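Local coordinates for protein CDP-glucose 4,6-dehydratase (Salmonella enterica subsp. enterica serovar Typhi, PDB 1WVG) that catalyses the NAD-dependent dehydration of CDP-D-glucose to CDP-4-dehydro-6-deoxy-D-glucose, an early step in making the CDP-3,6-dideoxy-D-mannose used for O-antigen lipopolysaccharide, at residues E116-V121 with S174-A179; I83-A88 with V244-L249; R206-I211 with D277-L282. One frame throughout, in Å; residues are numbered along the deposited sequence.

Contact 1: residues E116-V121 with S174-A179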
loop_
_atom_site.group_PDB
_atom_site.type_symbol
_atom_site.label_atom_id
_atom_site.label_comp_id
_atom_site.label_asym_id
_atom_site.label_seq_id
_atom_site.Cartn_x
_atom_site.Cartn_y
_atom_site.Cartn_z
ATOM N N GLU A 116 -14.880 5.274 27.589
ATOM C CA GLU A 116 -15.739 6.364 27.985
ATOM C C GLU A 116 -15.637 6.540 29.497
ATOM O O GLU A 116 -15.607 7.667 29.994
ATOM C CB GLU A 116 -17.207 6.150 27.600
ATOM C CG GLU A 116 -18.069 7.371 27.986
ATOM C CD GLU A 116 -17.591 8.682 27.381
ATOM O OE1 GLU A 116 -16.669 8.790 26.609
ATOM O OE2 GLU A 116 -18.281 9.714 27.737
ATOM N N THR A 117 -15.578 5.425 30.228
ATOM C CA THR A 117 -15.464 5.475 31.699
ATOM C C THR A 117 -14.184 6.183 32.144
ATOM O O THR A 117 -14.143 6.987 33.081
ATOM C CB THR A 117 -15.519 4.070 32.277
ATOM N N VAL A 118 -13.107 5.884 31.439
ATOM C CA VAL A 118 -11.851 6.502 31.745
ATOM C C VAL A 118 -11.944 8.000 31.521
ATOM O O VAL A 118 -11.423 8.799 32.296
ATOM C CB VAL A 118 -10.753 5.884 30.894
ATOM C CG1 VAL A 118 -9.466 6.728 30.976
ATOM C CG2 VAL A 118 -10.480 4.483 31.443
ATOM N N LYS A 119 -12.645 8.364 30.446
ATOM C CA LYS A 119 -12.814 9.775 30.120
ATOM C C LYS A 119 -13.560 10.510 31.223
ATOM O O LYS A 119 -13.120 11.526 31.750
ATOM C CB LYS A 119 -13.517 9.934 28.789
ATOM C CG LYS A 119 -13.819 11.386 28.410
ATOM C CD LYS A 119 -14.813 11.533 27.248
ATOM C CE LYS A 119 -15.997 12.470 27.499
ATOM N NZ LYS A 119 -17.101 12.303 26.527
ATOM N N GLN A 120 -14.705 9.985 31.592
ATOM C CA GLN A 120 -15.489 10.622 32.625
ATOM C C GLN A 120 -14.802 10.633 34.002
ATOM O O GLN A 120 -14.851 11.626 34.717
ATOM C CB GLN A 120 -16.851 9.952 32.720
ATOM C CG GLN A 120 -17.606 10.028 31.401
ATOM C CD GLN A 120 -18.961 9.350 31.543
ATOM O OE1 GLN A 120 -19.389 8.944 32.635
ATOM N NE2 GLN A 120 -19.651 9.213 30.432
ATOM N N VAL A 121 -14.165 9.545 34.409
ATOM C CA VAL A 121 -13.524 9.519 35.728
ATOM C C VAL A 121 -12.332 10.470 35.889
ATOM O O VAL A 121 -12.185 11.174 36.892
ATOM C CB VAL A 121 -13.128 8.103 36.169
ATOM C CG1 VAL A 121 -12.486 8.118 37.564
ATOM C CG2 VAL A 121 -14.327 7.164 36.142
ATOM N N SER A 174 -9.917 11.862 19.506
ATOM C CA SER A 174 -10.937 12.777 19.975
ATOM C C SER A 174 -10.893 13.222 21.417
ATOM O O SER A 174 -11.352 14.334 21.718
ATOM C CB SER A 174 -12.287 12.103 19.860
ATOM O OG SER A 174 -12.427 11.448 18.629
ATOM N N PHE A 175 -10.439 12.322 22.294
ATOM C CA PHE A 175 -10.457 12.636 23.702
ATOM C C PHE A 175 -9.149 12.622 24.478
ATOM O O PHE A 175 -9.041 13.299 25.493
ATOM C CB PHE A 175 -11.488 11.727 24.358
ATOM C CG PHE A 175 -12.816 11.662 23.639
ATOM C CD1 PHE A 175 -13.309 10.443 23.171
ATOM C CD2 PHE A 175 -13.614 12.795 23.459
ATOM C CE1 PHE A 175 -14.550 10.342 22.534
ATOM C CE2 PHE A 175 -14.847 12.713 22.807
ATOM C CZ PHE A 175 -15.321 11.487 22.336
ATOM N N PHE A 176 -8.179 11.837 24.049
ATOM C CA PHE A 176 -6.890 11.768 24.739
ATOM C C PHE A 176 -5.813 12.190 23.751
ATOM O O PHE A 176 -4.776 11.533 23.604
ATOM C CB PHE A 176 -6.593 10.313 25.229
ATOM C CG PHE A 176 -7.767 9.709 25.976
ATOM C CD1 PHE A 176 -8.367 8.525 25.534
ATOM C CD2 PHE A 176 -8.295 10.314 27.120
ATOM C CE1 PHE A 176 -9.470 7.972 26.190
ATOM C CE2 PHE A 176 -9.391 9.767 27.796
ATOM C CZ PHE A 176 -9.982 8.586 27.335
ATOM N N ASN A 177 -6.079 13.276 23.020
ATOM C CA ASN A 177 -5.147 13.670 21.993
ATOM C C ASN A 177 -3.761 14.068 22.481
ATOM O O ASN A 177 -3.602 14.948 23.306
ATOM C CB ASN A 177 -5.767 14.711 21.069
ATOM C CG ASN A 177 -5.014 14.805 19.775
ATOM O OD1 ASN A 177 -3.820 15.126 19.715
ATOM N ND2 ASN A 177 -5.716 14.465 18.721
ATOM N N PRO A 178 -2.713 13.442 21.961
ATOM C CA PRO A 178 -1.380 13.829 22.411
ATOM C C PRO A 178 -1.170 15.343 22.441
ATOM O O PRO A 178 -0.455 15.847 23.301
ATOM C CB PRO A 178 -0.379 13.090 21.514
ATOM C CG PRO A 178 -1.152 11.893 20.951
ATOM C CD PRO A 178 -2.650 12.220 21.095
ATOM N N ALA A 179 -1.818 16.065 21.513
ATOM C CA ALA A 179 -1.739 17.532 21.402
ATOM C C ALA A 179 -2.181 18.211 22.677
ATOM O O ALA A 179 -1.508 19.079 23.225
ATOM C CB ALA A 179 -2.609 18.076 20.274
#
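The Phe175 ring has a different neighbour on each face. Lys119 lies over one of them, with its CD 4.1 Å from Phe175 CG and offset toward the rim. The other face is covered by CB of the preceding residue, Ser174, which sits over the ring centre. Phe171, one helical turn back, packs edge-to-face with Phe175. The ring of Phe176 meets the helix obliquely: its CZ is 4.1 Å from Val118 CG1 and equally 4.1 Å from Lys119 CB. The Val118 and Phe176 side chains cross at about a right angle.

Lys119 leaves the helix with CG anti to its backbone N (chi1 176°), then bends at CG-CD. This carries the chain past Phe175 and brings NZ over the ring, 4.7 Å from the centroid, in a cation-pi contact. The same NZ makes a salt bridge to Glu116 OE2, 3.1 Å away, on the syn lone pair. Gln120 NE2 reaches Glu116 OE2 from the anti side, also at 3.1 Å, with an N-H...O angle of 164°. One carboxylate oxygen is thus gripped by two donors, and the ammonium is shared between an anion and a pi face.

The contact joins the last turns of two long helices, 100-121 and 156-175, that lie next to each other in the Rossmann fold. Helix 156-175 starts at the Tyr-X-X-X-Lys signature of short-chain dehydrogenases, and in this family such a helix pair commonly builds a four-helix subunit interface. Consistent with this, Pro100 of the second subunit packs on Glu116 and Phe175, and Tyr154 of that subunit packs on Ser174 and Asn177. Past the helix end, Asn177 OD1 accepts from Ala179 N at 2.9 Å in an Asx turn. Phe176 also packs on Val186, and Val118 on Ile124, both in loops.

Contact 2: residues I83-A88 with V244-L249. With APR (adenosine-5-diphosphoribose), chain C.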
loop_
_atom_site.group_PDB
_atom_site.type_symbol
_atom_site.label_atom_id
_atom_site.label_comp_id
_atom_site.label_asym_id
_atom_site.label_seq_id
_atom_site.Cartn_x
_atom_site.Cartn_y
_atom_site.Cartn_z
ATOM N N ILE A 83 -3.725 3.717 36.824
ATOM C CA ILE A 83 -3.364 2.816 35.740
ATOM C C ILE A 83 -4.473 1.833 35.438
ATOM O O ILE A 83 -5.195 1.425 36.336
ATOM C CB ILE A 83 -2.096 2.072 36.093
ATOM C CG1 ILE A 83 -0.952 3.074 36.263
ATOM C CG2 ILE A 83 -1.796 1.035 35.012
ATOM C CD1 ILE A 83 0.407 2.393 36.536
ATOM N N VAL A 84 -4.623 1.476 34.160
ATOM C CA VAL A 84 -5.689 0.612 33.734
ATOM C C VAL A 84 -5.266 -0.327 32.671
ATOM O O VAL A 84 -4.693 0.123 31.694
ATOM C CB VAL A 84 -6.818 1.417 33.095
ATOM C CG1 VAL A 84 -7.769 0.467 32.393
ATOM C CG2 VAL A 84 -7.597 2.201 34.134
ATOM N N PHE A 85 -5.614 -1.590 32.854
ATOM C CA PHE A 85 -5.336 -2.598 31.860
ATOM C C PHE A 85 -6.677 -3.143 31.419
ATOM O O PHE A 85 -7.386 -3.726 32.220
ATOM C CB PHE A 85 -4.490 -3.752 32.403
ATOM C CG PHE A 85 -3.062 -3.333 32.691
ATOM C CD1 PHE A 85 -2.676 -2.927 33.970
ATOM C CD2 PHE A 85 -2.094 -3.356 31.683
ATOM C CE1 PHE A 85 -1.354 -2.559 34.218
ATOM C CE2 PHE A 85 -0.772 -2.968 31.913
ATOM C CZ PHE A 85 -0.400 -2.580 33.200
ATOM N N HIS A 86 -7.059 -2.931 30.175
ATOM C CA HIS A 86 -8.333 -3.438 29.718
ATOM C C HIS A 86 -8.163 -4.767 29.001
ATOM O O HIS A 86 -7.760 -4.757 27.852
ATOM C CB HIS A 86 -8.942 -2.440 28.712
ATOM C CG HIS A 86 -10.227 -2.906 28.099
ATOM N ND1 HIS A 86 -11.271 -3.413 28.880
ATOM C CD2 HIS A 86 -10.622 -2.946 26.789
ATOM C CE1 HIS A 86 -12.270 -3.719 28.047
ATOM N NE2 HIS A 86 -11.904 -3.460 26.783
ATOM N N MET A 87 -8.463 -5.903 29.675
ATOM C CA MET A 87 -8.322 -7.256 29.121
ATOM C C MET A 87 -9.584 -8.109 29.078
ATOM O O MET A 87 -9.513 -9.267 28.677
ATOM C CB MET A 87 -7.303 -8.081 29.897
ATOM C CG MET A 87 -5.923 -7.457 29.855
ATOM S SD MET A 87 -4.613 -8.577 30.440
ATOM C CE MET A 87 -4.546 -8.064 32.171
ATOM N N ALA A 88 -10.723 -7.581 29.505
ATOM C CA ALA A 88 -11.916 -8.403 29.486
ATOM C C ALA A 88 -12.363 -8.626 28.060
ATOM O O ALA A 88 -12.443 -7.662 27.303
ATOM C CB ALA A 88 -13.036 -7.735 30.271
ATOM N N VAL A 244 5.772 -2.701 30.781
ATOM C CA VAL A 244 6.755 -1.703 30.371
ATOM C C VAL A 244 6.109 -0.476 29.760
ATOM O O VAL A 244 6.458 0.675 30.080
ATOM C CB VAL A 244 7.836 -2.274 29.478
ATOM C CG1 VAL A 244 8.529 -1.116 28.762
ATOM C CG2 VAL A 244 8.819 -3.092 30.323
ATOM N N VAL A 245 5.115 -0.716 28.915
ATOM C CA VAL A 245 4.478 0.427 28.308
ATOM C C VAL A 245 3.728 1.205 29.321
ATOM O O VAL A 245 3.696 2.422 29.242
ATOM C CB VAL A 245 3.619 0.170 27.064
ATOM C CG1 VAL A 245 4.398 -0.630 26.038
ATOM C CG2 VAL A 245 2.431 -0.651 27.506
ATOM N N ALA A 246 3.110 0.514 30.265
ATOM C CA ALA A 246 2.390 1.304 31.256
ATOM C C ALA A 246 3.346 2.259 31.982
ATOM O O ALA A 246 3.020 3.408 32.302
ATOM C CB ALA A 246 1.716 0.395 32.274
ATOM N N GLN A 247 4.534 1.753 32.268
ATOM C CA GLN A 247 5.535 2.555 32.932
ATOM C C GLN A 247 5.806 3.851 32.147
ATOM O O GLN A 247 5.714 4.979 32.646
ATOM C CB GLN A 247 6.787 1.683 33.042
ATOM C CG GLN A 247 6.687 0.768 34.280
ATOM C CD GLN A 247 7.684 -0.379 34.317
ATOM O OE1 GLN A 247 7.455 -1.374 35.028
ATOM N NE2 GLN A 247 8.777 -0.265 33.555
ATOM N N ARG A 248 6.134 3.648 30.876
ATOM C CA ARG A 248 6.427 4.714 29.933
ATOM C C ARG A 248 5.277 5.662 29.740
ATOM O O ARG A 248 5.462 6.867 29.701
ATOM C CB ARG A 248 6.850 4.141 28.605
ATOM C CG ARG A 248 8.071 3.293 28.887
ATOM C CD ARG A 248 9.293 4.167 29.139
ATOM N NE ARG A 248 10.278 3.895 28.105
ATOM C CZ ARG A 248 11.134 4.764 27.584
ATOM N NH1 ARG A 248 11.211 6.034 27.999
ATOM N NH2 ARG A 248 11.944 4.328 26.607
ATOM N N LEU A 249 4.074 5.123 29.643
ATOM C CA LEU A 249 2.900 5.982 29.466
ATOM C C LEU A 249 2.698 6.847 30.691
ATOM O O LEU A 249 2.164 7.951 30.620
ATOM C CB LEU A 249 1.569 5.204 29.243
ATOM C CG LEU A 249 1.387 4.614 27.841
ATOM C CD1 LEU A 249 0.300 3.522 27.877
ATOM C CD2 LEU A 249 0.999 5.731 26.864
HETATM N N1 APR C . -17.547 -8.558 31.255
HETATM C C2 APR C . -16.443 -8.634 32.037
HETATM N N3 APR C . -15.439 -9.452 31.948
HETATM C C4 APR C . -15.566 -10.288 30.896
HETATM C C5 APR C . -16.587 -10.335 30.000
HETATM C C6 APR C . -17.660 -9.416 30.205
HETATM N N6 APR C . -18.748 -9.258 29.431
HETATM N N7 APR C . -16.353 -11.314 29.042
HETATM C C8 APR C . -15.196 -11.851 29.396
HETATM N N9 APR C . -14.679 -11.264 30.509
HETATM C "C1'" APR C . -13.451 -11.567 31.223
HETATM C "C2'" APR C . -13.477 -12.963 31.781
HETATM O "O2'" APR C . -14.314 -13.012 32.946
HETATM C "C3'" APR C . -11.988 -13.123 32.095
HETATM O "O3'" APR C . -11.503 -12.471 33.279
HETATM O "O4'" APR C . -12.400 -11.602 30.312
HETATM C "C4'" APR C . -11.387 -12.476 30.818
HETATM C "C5'" APR C . -11.119 -13.431 29.693
HETATM O "O5'" APR C . -10.019 -14.281 30.104
HETATM P PA APR C . -9.670 -15.668 29.326
HETATM O O1A APR C . -10.892 -16.310 28.685
HETATM O O2A APR C . -8.709 -16.484 30.222
HETATM O O3A APR C . -8.826 -15.121 28.114
HETATM P PB APR C . -7.285 -14.600 28.140
HETATM O O1B APR C . -6.480 -15.643 27.401
HETATM O O2B APR C . -6.852 -14.157 29.525
HETATM O O5D APR C . -7.458 -13.242 27.326
HETATM C C5D APR C . -7.187 -12.008 28.010
HETATM O O4D APR C . -6.050 -10.947 26.079
HETATM O O1D APR C . -5.651 -12.184 24.132
HETATM C C1D APR C . -6.480 -11.167 24.766
HETATM O O2D APR C . -8.722 -11.333 23.791
HETATM C C2D APR C . -7.884 -11.704 24.902
HETATM O O3D APR C . -8.782 -9.615 25.616
HETATM C C3D APR C . -8.418 -10.912 26.082
HETATM C C4D APR C . -7.203 -10.901 26.982
#
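Phe85 and Ile83 of strand 83-86 both reach the CB of Ala246. The closer approach is from the ring: Phe85 CZ lies 3.8 Å from Ala246 CB, and Phe85 CE2 is at 4.2 Å. The ring comes in obliquely, leading with its far end. Ile83 bears on the methyl through CG2, at a looser 4.5 Å. The CB of Ile83 points toward the helix. That of Phe85 does not, but CG stands anti to the carbonyl carbon (chi1 -70°), and the length of the ring brings CZ up to the methyl. Alternation along the strand puts these two residues on one face, and Ala246 is met by both. Its small side chain probably allows the helix backbone to come close to the sheet: the CA atoms of Ile83 and Ala246 are 7.4 Å apart. The contact is wholly apolar and buried.

Beyond the strand, the chain turns to the bound adenosine diphosphoribose. Ala88 CB packs 3.4 Å from N3 of the adenine, and Met87 O takes a weak hydrogen bond from O3D of the ligand at 3.2 Å. The residues that meet the helix and those that meet the nucleotide are therefore close along the chain.

Strand 83-86 is an inner strand of the parallel Rossmann sheet. It lies between strands 11-15 and 126-130 and bonds through its backbone to both. Phe85 also packs on Leu25 and Leu29 of helix 20-31, and Trp7 of helix 4-7 touches Ile83 and Ala246. Helix 236-251 thus shares this face of the sheet with helices 4-7 and 20-31.

Contact 3: residues R206-I211 with D277-L282. With CXY (cytidine-5'-diphospho-beta-D-xylose), chain D; APR (adenosine-5-diphosphoribose), chain C.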
loop_
_atom_site.group_PDB
_atom_site.type_symbol
_atom_site.label_atom_id
_atom_site.label_comp_id
_atom_site.label_asym_id
_atom_site.label_seq_id
_atom_site.Cartn_x
_atom_site.Cartn_y
_atom_site.Cartn_z
ATOM N N ARG A 206 -8.110 -24.210 22.721
ATOM C CA ARG A 206 -6.756 -23.708 22.537
ATOM C C ARG A 206 -5.857 -24.910 22.464
ATOM O O ARG A 206 -6.169 -25.931 23.055
ATOM C CB ARG A 206 -6.327 -22.656 23.559
ATOM C CG ARG A 206 -7.144 -21.346 23.482
ATOM C CD ARG A 206 -6.426 -20.242 24.267
ATOM N NE ARG A 206 -7.075 -18.947 24.206
ATOM C CZ ARG A 206 -7.031 -18.037 25.188
ATOM N NH1 ARG A 206 -6.385 -18.230 26.341
ATOM N NH2 ARG A 206 -7.650 -16.871 25.027
ATOM N N LEU A 207 -4.777 -24.789 21.720
ATOM C CA LEU A 207 -3.851 -25.864 21.472
ATOM C C LEU A 207 -3.190 -26.554 22.646
ATOM O O LEU A 207 -3.304 -27.756 22.824
ATOM C CB LEU A 207 -2.795 -25.439 20.451
ATOM C CG LEU A 207 -1.868 -26.589 20.068
ATOM C CD1 LEU A 207 -2.658 -27.629 19.255
ATOM C CD2 LEU A 207 -0.657 -26.046 19.304
ATOM N N ILE A 208 -2.459 -25.781 23.416
ATOM C CA ILE A 208 -1.742 -26.302 24.566
ATOM C C ILE A 208 -2.666 -26.834 25.641
ATOM O O ILE A 208 -2.414 -27.902 26.194
ATOM C CB ILE A 208 -0.842 -25.232 25.117
ATOM C CG1 ILE A 208 0.248 -24.975 24.076
ATOM C CG2 ILE A 208 -0.278 -25.729 26.431
ATOM C CD1 ILE A 208 1.313 -26.085 24.070
ATOM N N PRO A 209 -3.740 -26.101 25.946
ATOM C CA PRO A 209 -4.634 -26.630 26.944
ATOM C C PRO A 209 -5.161 -27.963 26.455
ATOM O O PRO A 209 -5.168 -28.931 27.224
ATOM C CB PRO A 209 -5.753 -25.603 27.205
ATOM C CG PRO A 209 -5.145 -24.285 26.782
ATOM C CD PRO A 209 -4.037 -24.644 25.795
ATOM N N ASP A 210 -5.552 -27.981 25.170
ATOM C CA ASP A 210 -6.073 -29.174 24.501
ATOM C C ASP A 210 -5.100 -30.314 24.665
ATOM O O ASP A 210 -5.458 -31.443 24.976
ATOM C CB ASP A 210 -6.319 -28.984 22.971
ATOM C CG ASP A 210 -7.685 -28.457 22.567
ATOM O OD1 ASP A 210 -8.510 -28.018 23.346
ATOM O OD2 ASP A 210 -7.915 -28.512 21.278
ATOM N N ILE A 211 -3.851 -29.979 24.434
ATOM C CA ILE A 211 -2.809 -30.957 24.507
ATOM C C ILE A 211 -2.615 -31.482 25.891
ATOM O O ILE A 211 -2.489 -32.685 26.104
ATOM C CB ILE A 211 -1.511 -30.369 24.041
ATOM C CG1 ILE A 211 -1.479 -30.276 22.514
ATOM C CG2 ILE A 211 -0.445 -31.298 24.547
ATOM C CD1 ILE A 211 -0.340 -29.365 22.008
ATOM N N ASP A 277 4.570 -32.100 18.476
ATOM C CA ASP A 277 5.634 -33.091 18.483
ATOM C C ASP A 277 6.560 -32.906 19.680
ATOM O O ASP A 277 7.014 -33.826 20.397
ATOM C CB ASP A 277 6.393 -33.071 17.140
ATOM C CG ASP A 277 5.755 -33.912 16.068
ATOM O OD1 ASP A 277 4.815 -34.657 16.261
ATOM O OD2 ASP A 277 6.276 -33.731 14.890
ATOM N N LYS A 278 6.857 -31.655 19.923
ATOM C CA LYS A 278 7.753 -31.354 21.026
ATOM C C LYS A 278 7.150 -31.708 22.403
ATOM O O LYS A 278 7.789 -32.275 23.329
ATOM C CB LYS A 278 8.183 -29.893 20.912
ATOM C CG LYS A 278 9.371 -29.587 21.821
ATOM C CD LYS A 278 10.540 -30.558 21.665
ATOM C CE LYS A 278 11.856 -29.883 21.292
ATOM N NZ LYS A 278 12.588 -30.572 20.217
ATOM N N MET A 279 5.884 -31.305 22.505
ATOM C CA MET A 279 5.081 -31.523 23.681
ATOM C C MET A 279 5.033 -33.038 23.985
ATOM O O MET A 279 5.280 -33.477 25.120
ATOM C CB MET A 279 3.688 -30.879 23.467
ATOM C CG MET A 279 3.701 -29.345 23.624
ATOM S SD MET A 279 4.164 -28.843 25.328
ATOM C CE MET A 279 2.509 -28.876 26.079
ATOM N N VAL A 280 4.755 -33.855 22.943
ATOM C CA VAL A 280 4.717 -35.320 23.059
ATOM C C VAL A 280 5.998 -35.787 23.746
ATOM O O VAL A 280 6.048 -36.528 24.739
ATOM C CB VAL A 280 4.587 -35.968 21.667
ATOM C CG1 VAL A 280 5.190 -37.375 21.641
ATOM C CG2 VAL A 280 3.139 -35.930 21.127
ATOM N N THR A 281 7.072 -35.272 23.195
ATOM C CA THR A 281 8.377 -35.568 23.692
ATOM C C THR A 281 8.588 -35.120 25.138
ATOM O O THR A 281 9.134 -35.858 25.957
ATOM C CB THR A 281 9.343 -34.857 22.744
ATOM O OG1 THR A 281 9.417 -35.595 21.542
ATOM C CG2 THR A 281 10.701 -34.687 23.409
ATOM N N LEU A 282 8.177 -33.884 25.427
ATOM C CA LEU A 282 8.322 -33.298 26.728
ATOM C C LEU A 282 7.545 -34.058 27.770
ATOM O O LEU A 282 7.994 -34.231 28.898
ATOM C CB LEU A 282 7.728 -31.896 26.609
ATOM C CG LEU A 282 8.782 -30.958 26.063
ATOM C CD1 LEU A 282 8.261 -29.524 26.131
ATOM C CD2 LEU A 282 10.010 -31.063 26.957
HETATM O O1B CXY D . -4.842 -18.585 17.446
HETATM P PB CXY D . -6.044 -18.836 18.335
HETATM O O2B CXY D . -7.300 -19.195 17.585
HETATM O "O1'" CXY D . -6.313 -17.513 19.274
HETATM O O3A CXY D . -5.420 -19.960 19.193
HETATM P PA CXY D . -5.732 -21.574 19.282
HETATM O O1A CXY D . -4.839 -22.073 20.362
HETATM O O2A CXY D . -7.170 -21.825 19.513
HETATM O O5D CXY D . -5.332 -22.055 17.818
HETATM C C5D CXY D . -3.936 -22.155 17.501
HETATM C C4D CXY D . -3.788 -22.970 16.240
HETATM O O4D CXY D . -3.756 -24.368 16.622
HETATM C C3D CXY D . -4.858 -22.811 15.160
HETATM O O3D CXY D . -4.383 -22.926 13.770
HETATM C C2D CXY D . -5.761 -23.989 15.568
HETATM O O2D CXY D . -6.558 -24.367 14.442
HETATM C C1D CXY D . -4.718 -25.042 15.867
HETATM N N1 CXY D . -5.222 -26.161 16.669
HETATM C C6 CXY D . -5.724 -25.938 17.942
HETATM C C5 CXY D . -6.165 -26.905 18.707
HETATM C C4 CXY D . -6.175 -28.255 18.260
HETATM N N3 CXY D . -5.642 -28.425 16.971
HETATM C C2 CXY D . -5.164 -27.432 16.132
HETATM N N4 CXY D . -6.597 -29.219 18.888
HETATM O O2 CXY D . -4.730 -27.654 14.996
HETATM C "C1'" CXY D . -5.547 -17.501 20.466
HETATM C "C2'" CXY D . -6.452 -16.947 21.539
HETATM C "C3'" CXY D . -6.827 -15.544 21.104
HETATM C "C4'" CXY D . -5.573 -14.684 20.949
HETATM C "C5'" CXY D . -4.617 -15.344 19.965
HETATM O "O2'" CXY D . -7.662 -17.723 21.672
HETATM O "O3'" CXY D . -7.633 -14.928 22.126
HETATM O "O4'" CXY D . -5.928 -13.372 20.516
HETATM O "O5'" CXY D . -4.336 -16.691 20.356
HETATM N N1 APR C . -17.547 -8.558 31.255
HETATM C C2 APR C . -16.443 -8.634 32.037
HETATM N N3 APR C . -15.439 -9.452 31.948
HETATM C C4 APR C . -15.566 -10.288 30.896
HETATM C C5 APR C . -16.587 -10.335 30.000
HETATM C C6 APR C . -17.660 -9.416 30.205
HETATM N N6 APR C . -18.748 -9.258 29.431
HETATM N N7 APR C . -16.353 -11.314 29.042
HETATM C C8 APR C . -15.196 -11.851 29.396
HETATM N N9 APR C . -14.679 -11.264 30.509
HETATM C "C1'" APR C . -13.451 -11.567 31.223
HETATM C "C2'" APR C . -13.477 -12.963 31.781
HETATM O "O2'" APR C . -14.314 -13.012 32.946
HETATM C "C3'" APR C . -11.988 -13.123 32.095
HETATM O "O3'" APR C . -11.503 -12.471 33.279
HETATM O "O4'" APR C . -12.400 -11.602 30.312
HETATM C "C4'" APR C . -11.387 -12.476 30.818
HETATM C "C5'" APR C . -11.119 -13.431 29.693
HETATM O "O5'" APR C . -10.019 -14.281 30.104
HETATM P PA APR C . -9.670 -15.668 29.326
HETATM O O1A APR C . -10.892 -16.310 28.685
HETATM O O2A APR C . -8.709 -16.484 30.222
HETATM O O3A APR C . -8.826 -15.121 28.114
HETATM P PB APR C . -7.285 -14.600 28.140
HETATM O O1B APR C . -6.480 -15.643 27.401
HETATM O O2B APR C . -6.852 -14.157 29.525
HETATM O O5D APR C . -7.458 -13.242 27.326
HETATM C C5D APR C . -7.187 -12.008 28.010
HETATM O O4D APR C . -6.050 -10.947 26.079
HETATM O O1D APR C . -5.651 -12.184 24.132
HETATM C C1D APR C . -6.480 -11.167 24.766
HETATM O O2D APR C . -8.722 -11.333 23.791
HETATM C C2D APR C . -7.884 -11.704 24.902
HETATM O O3D APR C . -8.782 -9.615 25.616
HETATM C C3D APR C . -8.418 -10.912 26.082
HETATM C C4D APR C . -7.203 -10.901 26.982
#
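Ile211 and Met279 mark the closest backbone approach, with their CA atoms 8.0 Å apart. Segment 206-211 is the first turn of helix 207-216, with Arg206 at its N-cap position. Segment 277-282 lies within helix 272-283. At this spacing the two helices meet through side chains.

Met279 does the bridging. Its chain is bent at chi2 (-63°) and chi3 (-88°), which folds the terminal methyl toward helix 207-216. Met279 CE packs 3.6 Å from Ile208 CD1 and 4.1 Å from Ile211 CG2. The side chains of Ile208 and Met279 cross at about a right angle. Leu326 and Ile329 of helix 322-337 also border this apolar cluster, through Met279 and Ile208 respectively.

Other residues of the same helix start hold the ligands. Arg206 is extended from CG to NE, and both ligand oxygens meet its guanidinium at the edge, near its plane. Its NE gives a hydrogen bond to O2' of the xylose at 2.9 Å. Both of its terminal nitrogens meet O1B of the adenosine diphosphoribose, NH1 at 2.8 Å and NH2 at 2.9 Å. Arg206 NH1 also forms a salt bridge with Asp201. Leu207 N, at the open end of the helix, donates to phosphate oxygen O1A of CDP-xylose at 3.0 Å, while Leu207 CD1 packs against the cytosine. Asp210 OD2 accepts from cytosine N4 at 2.8 Å, with a nearly straight N-H...O angle of 165°.

This helix start therefore reads several parts of the substrate analogue at once. The partial positive charge of the helix N terminus probably helps to stabilise the negative phosphate that carries O1A. The bond from N4 is consistent with a site that recognises the amino group of cytosine. Arg206 links a phosphate of adenosine diphosphoribose, which probably occupies the NAD site, to the xylose.

From the N terminus, strand 83-86 comes first and opens contact 2. The chain then runs through helix 100-121 and helix 156-175, whose ends pair in contact 1. That loop opens and closes wholly within the longer one of contact 2. Next, residues 206-211 open contact 3. Helix 236-251 then closes contact 2, and residues 277-282 close contact 3, so these two loops cross. Contacts 1 and 3 follow in series, on opposite sides of the chain's centre. Contact 1 joins helices near the subunit interface, contact 2 fixes a helix on the Rossmann sheet, and contact 3 joins helices beside the nucleotide-sugar pocket. Contacts 2 and 3 both touch adenosine diphosphoribose.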